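Local coordinates for protein ammonium transporter (Kuenenia stuttgartiensis, PDB 6EU6) that probably senses ammonium at the membrane, as an Amt-family protein that belongs to a sensor histidine kinase, and signals its presence across the bilayer, at residues H326-G329 with G330-T334. Numbering follows the deposited sequence.
Sequences HGVG and GVIGT
Ile-332 lies one turn beyond Val-328 in the Amt-family membrane helix 322-340, nearly two turns after His-326, whose ring meets that of His-171 on helix 167-185 nearly parallel, their ND1 atoms hydrogen-bonded; in Amt transporters such a pair lines the pore of each subunit, and the same is likely here. Followed outward, Ile-332 stays close to the preceding turn. Its CB sits 3.7 Å from Val-328 O. CG1, beside the backbone N and anti to the carbonyl carbon (chi1 -61°), folds back over that same oxygen at 3.3 Å. CD1 stays beside the oxygen, 3.6 Å from Val-328 O, and touches Val-328 CG1 at 3.7 Å. The two side chains cross at a slant; Val-328 packs on Ala-306, Ile-332 on Thr-299 and Leu-302, all of helix 289-312. Val-328 O is thus flanked by aliphatic carbons while it accepts a nearly straight bond from Ile-332 N (N-H...O 170°). Val-331 leans on the previous turn in a similar way, its CG2 lying 3.4 Å from Gly-327 O, and its side chain packs on Trp-176 and Val-364.

The helix is less regular around His-326. A wider pi-type turn spans 326-328, and Gly-330 N reaches His-326 O from above the carbonyl plane, at 3.2 Å and with a bent N-H...O angle of 136°. Gly-330 N also makes a weak bond to Gly-327 O, which accepts from Val-331 N and from the hydroxyl of Ser-172. With no side chain on Gly-330, the backbone can pass close to His-326 O. From Val-331 onward the i to i+4 bonds are regular, and Gly-330 O takes two donors of one residue from opposite faces of its plane: Thr-334 N at 2.9 Å and Thr-334 OG1 at 2.7 Å, the hydroxyl being hydrogen-bonded also to Thr-168 OG1.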
ATOM      1  N   HIS A 326     -10.396   8.394 -18.146  1.00 24.69           N
ATOM      2  CA  HIS A 326     -11.056   7.112 -18.297  1.00 23.37           C
ATOM      3  C   HIS A 326     -11.846   6.954 -19.653  1.00 23.87           C
ATOM      4  O   HIS A 326     -11.746   5.932 -20.283  1.00 25.68           O
ATOM      5  CB  HIS A 326     -11.975   6.846 -17.101  1.00 24.44           C
ATOM      6  CG  HIS A 326     -11.288   6.883 -15.767  1.00 24.17           C
ATOM      7  ND1 HIS A 326     -10.614   5.809 -15.246  1.00 27.22           N
ATOM      8  CD2 HIS A 326     -11.164   7.878 -14.856  1.00 26.75           C
ATOM      9  CE1 HIS A 326     -10.098   6.141 -14.069  1.00 23.09           C
ATOM     10  NE2 HIS A 326     -10.388   7.409 -13.834  1.00 25.91           N
ATOM     11  N   GLY A 327     -12.614   7.938 -20.008  1.00 24.93           N
ATOM     12  CA  GLY A 327     -13.412   7.900 -21.240  1.00 29.31           C
ATOM     13  C   GLY A 327     -12.468   7.986 -22.451  1.00 25.99           C
ATOM     14  O   GLY A 327     -12.334   7.041 -23.193  1.00 28.91           O
ATOM     15  N   VAL A 328     -11.762   9.087 -22.575  1.00 25.21           N
ATOM     16  CA  VAL A 328     -10.917   9.289 -23.752  1.00 27.76           C
ATOM     17  C   VAL A 328      -9.691   8.387 -23.753  1.00 29.38           C
ATOM     18  O   VAL A 328      -9.351   7.743 -24.751  1.00 29.21           O
ATOM     19  CB  VAL A 328     -10.529  10.767 -23.937  1.00 30.30           C
ATOM     20  CG1 VAL A 328      -9.592  10.943 -25.162  1.00 29.19           C
ATOM     21  CG2 VAL A 328     -11.763  11.628 -24.052  1.00 30.77           C
ATOM     22  N   GLY A 329      -8.993   8.321 -22.618  1.00 29.64           N
ATOM     23  CA  GLY A 329      -7.923   7.367 -22.493  1.00 27.05           C
ATOM     24  C   GLY A 329      -8.311   5.940 -22.867  1.00 26.17           C
ATOM     25  O   GLY A 329      -7.536   5.261 -23.504  1.00 25.43           O
ATOM     26  N   GLY A 330      -9.526   5.518 -22.527  1.00 25.76           N
ATOM     27  CA  GLY A 330      -9.895   4.154 -22.833  1.00 28.30           C
ATOM     28  C   GLY A 330     -10.125   4.028 -24.331  1.00 27.39           C
ATOM     29  O   GLY A 330      -9.819   3.007 -24.913  1.00 25.88           O
ATOM     30  N   VAL A 331     -10.713   5.040 -24.945  1.00 26.44           N
ATOM     31  CA  VAL A 331     -10.932   5.001 -26.398  1.00 29.64           C
ATOM     32  C   VAL A 331      -9.588   4.874 -27.141  1.00 28.96           C
ATOM     33  O   VAL A 331      -9.399   3.987 -27.976  1.00 30.73           O
ATOM     34  CB  VAL A 331     -11.626   6.248 -26.890  1.00 29.12           C
ATOM     35  CG1 VAL A 331     -11.523   6.362 -28.412  1.00 31.79           C
ATOM     36  CG2 VAL A 331     -13.056   6.289 -26.383  1.00 29.12           C
ATOM     37  N   ILE A 332      -8.630   5.693 -26.738  1.00 29.63           N
ATOM     38  CA  ILE A 332      -7.359   5.667 -27.369  1.00 29.53           C
ATOM     39  C   ILE A 332      -6.666   4.311 -27.214  1.00 31.15           C
ATOM     40  O   ILE A 332      -6.138   3.732 -28.195  1.00 28.54           O
ATOM     41  CB  ILE A 332      -6.420   6.783 -26.821  1.00 30.73           C
ATOM     42  CG1 ILE A 332      -7.000   8.150 -27.062  1.00 35.94           C
ATOM     43  CG2 ILE A 332      -5.020   6.592 -27.377  1.00 33.91           C
ATOM     44  CD1 ILE A 332      -6.437   9.250 -26.188  1.00 36.65           C
ATOM     45  N   GLY A 333      -6.625   3.772 -25.996  1.00 29.87           N
ATOM     46  CA  GLY A 333      -6.017   2.470 -25.827  1.00 28.43           C
ATOM     47  C   GLY A 333      -6.739   1.377 -26.621  1.00 27.21           C
ATOM     48  O   GLY A 333      -6.143   0.446 -27.177  1.00 25.55           O
ATOM     49  N   THR A 334      -8.075   1.436 -26.614  1.00 26.91           N
ATOM     50  CA  THR A 334      -8.855   0.408 -27.252  1.00 27.17           C
ATOM     51  C   THR A 334      -8.567   0.438 -28.783  1.00 29.85           C
ATOM     52  O   THR A 334      -8.393  -0.649 -29.434  1.00 32.85           O
ATOM     53  CB  THR A 334     -10.312   0.625 -26.895  1.00 30.64           C
ATOM     54  OG1 THR A 334     -10.481   0.449 -25.442  1.00 27.81           O
ATOM     55  CG2 THR A 334     -11.244  -0.356 -27.712  1.00 30.92           C
TER